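Local coordinates for conserved membrane protein (PDB 6GZU) that combines deubiquitinating and acetyltransferase activities as an effector of the bacterium Chlamydia abortus and induces Golgi fragmentation, at residues A[133-138]-A[202-207]. Numbering follows the deposited sequence.
Sequences SHWTLV and TSCGIW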
ATOM      1  N   SER A 133      15.469   6.170  -1.059  1.00 29.22           N
ATOM      2  CA  SER A 133      14.051   5.836  -0.832  1.00 29.88           C
ATOM      3  C   SER A 133      13.788   5.368   0.580  1.00 28.96           C
ATOM      4  O   SER A 133      14.600   4.600   1.103  1.00 30.09           O
ATOM      5  CB  SER A 133      13.645   4.639  -1.708  1.00 30.95           C
ATOM      6  OG  SER A 133      13.773   4.969  -3.060  1.00 33.01           O
ATOM      7  N   HIS A 134      12.636   5.748   1.164  1.00 26.08           N
ATOM      8  CA  HIS A 134      12.105   4.971   2.279  1.00 24.27           C
ATOM      9  C   HIS A 134      10.712   4.538   1.883  1.00 22.80           C
ATOM     10  O   HIS A 134       9.961   5.327   1.327  1.00 25.68           O
ATOM     11  CB  HIS A 134      12.063   5.743   3.617  1.00 27.39           C
ATOM     12  CG  HIS A 134      11.562   4.911   4.762  1.00 26.79           C
ATOM     13  ND1 HIS A 134      12.210   3.757   5.172  1.00 26.49           N
ATOM     14  CD2 HIS A 134      10.456   5.023   5.549  1.00 26.22           C
ATOM     15  CE1 HIS A 134      11.536   3.209   6.175  1.00 26.48           C
ATOM     16  NE2 HIS A 134      10.474   3.962   6.433  1.00 24.97           N
ATOM     17  N   TRP A 135      10.399   3.268   2.121  1.00 21.08           N
ATOM     18  CA  TRP A 135       9.104   2.686   1.788  1.00 19.57           C
ATOM     19  C   TRP A 135       8.318   2.350   3.026  1.00 20.40           C
ATOM     20  O   TRP A 135       8.870   1.793   3.989  1.00 21.44           O
ATOM     21  CB  TRP A 135       9.320   1.407   0.979  1.00 20.33           C
ATOM     22  CG  TRP A 135       9.871   1.631  -0.379  1.00 21.04           C
ATOM     23  CD1 TRP A 135      11.155   1.430  -0.810  1.00 22.16           C
ATOM     24  CD2 TRP A 135       9.139   2.026  -1.514  1.00 21.57           C
ATOM     25  NE1 TRP A 135      11.269   1.737  -2.146  1.00 23.86           N
ATOM     26  CE2 TRP A 135      10.018   2.070  -2.610  1.00 23.54           C
ATOM     27  CE3 TRP A 135       7.796   2.361  -1.712  1.00 22.95           C
ATOM     28  CZ2 TRP A 135       9.593   2.462  -3.890  1.00 24.27           C
ATOM     29  CZ3 TRP A 135       7.377   2.731  -2.979  1.00 25.17           C
ATOM     30  CH2 TRP A 135       8.262   2.780  -4.051  1.00 25.33           C
ATOM     31  N   THR A 136       7.026   2.699   3.002  1.00 19.46           N
ATOM     32  CA  THR A 136       6.075   2.320   4.028  1.00 18.64           C
ATOM     33  C   THR A 136       4.835   1.784   3.346  1.00 17.94           C
ATOM     34  O   THR A 136       4.776   1.709   2.111  1.00 19.61           O
ATOM     35  CB  THR A 136       5.711   3.523   4.897  1.00 17.72           C
ATOM     36  OG1 THR A 136       5.139   4.555   4.078  1.00 19.68           O
ATOM     37  CG2 THR A 136       6.939   4.099   5.601  1.00 19.37           C
ATOM     38  N   LEU A 137       3.829   1.372   4.126  1.00 16.78           N
ATOM     39  CA  LEU A 137       2.641   0.722   3.536  1.00 16.72           C
ATOM     40  C   LEU A 137       1.392   1.283   4.204  1.00 16.53           C
ATOM     41  O   LEU A 137       1.324   1.343   5.435  1.00 16.95           O
ATOM     42  CB  LEU A 137       2.715  -0.790   3.790  1.00 17.63           C
ATOM     43  CG  LEU A 137       1.556  -1.618   3.217  1.00 19.61           C
ATOM     44  CD1 LEU A 137       1.619  -1.582   1.683  1.00 21.37           C
ATOM     45  CD2 LEU A 137       1.588  -3.061   3.755  1.00 23.07           C
ATOM     46  N   VAL A 138       0.371   1.623   3.416  1.00 16.59           N
ATOM     47  CA  VAL A 138      -0.940   2.037   3.967  1.00 16.44           C
ATOM     48  C   VAL A 138      -1.913   0.968   3.494  1.00 16.98           C
ATOM     49  O   VAL A 138      -2.046   0.688   2.286  1.00 18.03           O
ATOM     50  CB  VAL A 138      -1.360   3.418   3.426  1.00 18.53           C
ATOM     51  CG1 VAL A 138      -2.831   3.741   3.796  1.00 19.98           C
ATOM     52  CG2 VAL A 138      -0.434   4.507   3.968  1.00 18.09           C
ATOM     53  N   THR A 202      18.187  -0.062   4.002  1.00 41.77           N
ATOM     54  CA  THR A 202      17.771  -0.505   2.675  1.00 39.69           C
ATOM     55  C   THR A 202      16.637  -1.541   2.610  1.00 37.14           C
ATOM     56  O   THR A 202      16.075  -1.760   1.532  1.00 39.80           O
ATOM     57  CB  THR A 202      18.982  -1.074   1.897  1.00 41.71           C
ATOM     58  OG1 THR A 202      19.465  -2.255   2.549  1.00 43.52           O
ATOM     59  CG2 THR A 202      20.123  -0.045   1.820  1.00 43.71           C
ATOM     60  N   SER A 203      16.307  -2.178   3.741  1.00 34.07           N
ATOM     61  CA  SER A 203      15.347  -3.307   3.773  1.00 32.29           C
ATOM     62  C   SER A 203      13.883  -2.968   3.993  1.00 29.42           C
ATOM     63  O   SER A 203      13.058  -3.884   4.161  1.00 28.47           O
ATOM     64  CB  SER A 203      15.699  -4.311   4.849  1.00 33.97           C
ATOM     65  OG  SER A 203      15.723  -3.692   6.122  1.00 36.31           O
ATOM     66  N   CYS A 204      13.527  -1.683   3.999  1.00 25.45           N
ATOM     67  CA  CYS A 204      12.127  -1.292   4.243  1.00 25.09           C
ATOM     68  C   CYS A 204      11.135  -1.977   3.335  1.00 24.19           C
ATOM     69  O   CYS A 204      10.020  -2.320   3.812  1.00 23.86           O
ATOM     70  CB  CYS A 204      11.984   0.225   4.101  1.00 26.80           C
ATOM     71  SG  CYS A 204      12.775   0.853   2.591  1.00 28.01           S
ATOM     72  N   GLY A 205      11.470  -2.128   2.042  1.00 23.34           N
ATOM     73  CA  GLY A 205      10.539  -2.737   1.086  1.00 24.56           C
ATOM     74  C   GLY A 205      10.286  -4.207   1.386  1.00 25.57           C
ATOM     75  O   GLY A 205       9.181  -4.720   1.166  1.00 24.38           O
ATOM     76  N   ILE A 206      11.299  -4.889   1.905  1.00 25.73           N
ATOM     77  CA  ILE A 206      11.155  -6.302   2.259  1.00 25.65           C
ATOM     78  C   ILE A 206      10.303  -6.390   3.521  1.00 23.85           C
ATOM     79  O   ILE A 206       9.354  -7.193   3.584  1.00 22.64           O
ATOM     80  CB  ILE A 206      12.510  -6.923   2.514  1.00 27.25           C
ATOM     81  CG1 ILE A 206      13.383  -6.755   1.264  1.00 29.47           C
ATOM     82  CG2 ILE A 206      12.351  -8.393   2.885  1.00 29.23           C
ATOM     83  CD1 ILE A 206      14.845  -7.149   1.465  1.00 29.04           C
ATOM     84  N   TRP A 207      10.571  -5.530   4.494  1.00 22.32           N
ATOM     85  CA  TRP A 207       9.786  -5.568   5.718  1.00 21.47           C
ATOM     86  C   TRP A 207       8.287  -5.349   5.468  1.00 20.41           C
ATOM     87  O   TRP A 207       7.435  -6.051   6.051  1.00 20.80           O
ATOM     88  CB  TRP A 207      10.265  -4.477   6.688  1.00 22.75           C
ATOM     89  CG  TRP A 207      11.426  -4.909   7.506  1.00 27.96           C
ATOM     90  CD1 TRP A 207      12.718  -4.416   7.466  1.00 30.48           C
ATOM     91  CD2 TRP A 207      11.392  -5.878   8.538  1.00 32.53           C
ATOM     92  NE1 TRP A 207      13.479  -5.067   8.381  1.00 34.02           N
ATOM     93  CE2 TRP A 207      12.694  -5.944   9.083  1.00 35.70           C
ATOM     94  CE3 TRP A 207      10.387  -6.711   9.056  1.00 36.24           C
ATOM     95  CZ2 TRP A 207      13.033  -6.830  10.108  1.00 39.88           C
ATOM     96  CZ3 TRP A 207      10.724  -7.585  10.078  1.00 40.23           C
ATOM     97  CH2 TRP A 207      12.033  -7.625  10.611  1.00 41.59           C
TER
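C204 and H134 meet in what is very probably the active-site cleft of this CE-clan domain, where the first turn of helix 204-217 abuts the start of strand 134-141. The strand is the middle one of the five-stranded mixed sheet, and the CA atoms of W135 and C204 mark the closest backbone approach at 5.6 Å. C204 SG sits between its own backbone N and carbonyl carbon, a rotation that turns the sulfur to the strand. There it accepts a hydrogen bond from the backbone N of W135, 3.4 Å from N to SG and fairly straight at 155°. The imidazole of H134 reaches the same cysteine because its CG lies anti to the backbone N (chi1 -178°): ND1 comes to 3.9 Å from C204 SG, and CE1 lies 3.7 Å from C204 CB. The approach to the ring is oblique, with the sulfur 52° off its normal. On the far side of the ring from ND1, NE2 is hydrogen-bonded to D151 OD1, which ties down the rotation of the imidazole, while F156 meets the ring as well. W135 supplies a second aromatic neighbour: C204 SG lies at the edge of its indole, in the ring plane, 3.8 Å from CD1, a sulfur-aromatic contact. The rest of the indole extends past C204 to pack on L208 of the same helix and edge-to-face with W106. C204, H134 and D151 are consistent with the Cys-His-Asp triad of Ulp1-family cysteine proteases. The W135 N-H bond fixes the sulfur at the start of the helix beside H134 ND1, consistent with a nucleophilic cysteine next to a histidine oriented by its carboxylate partner.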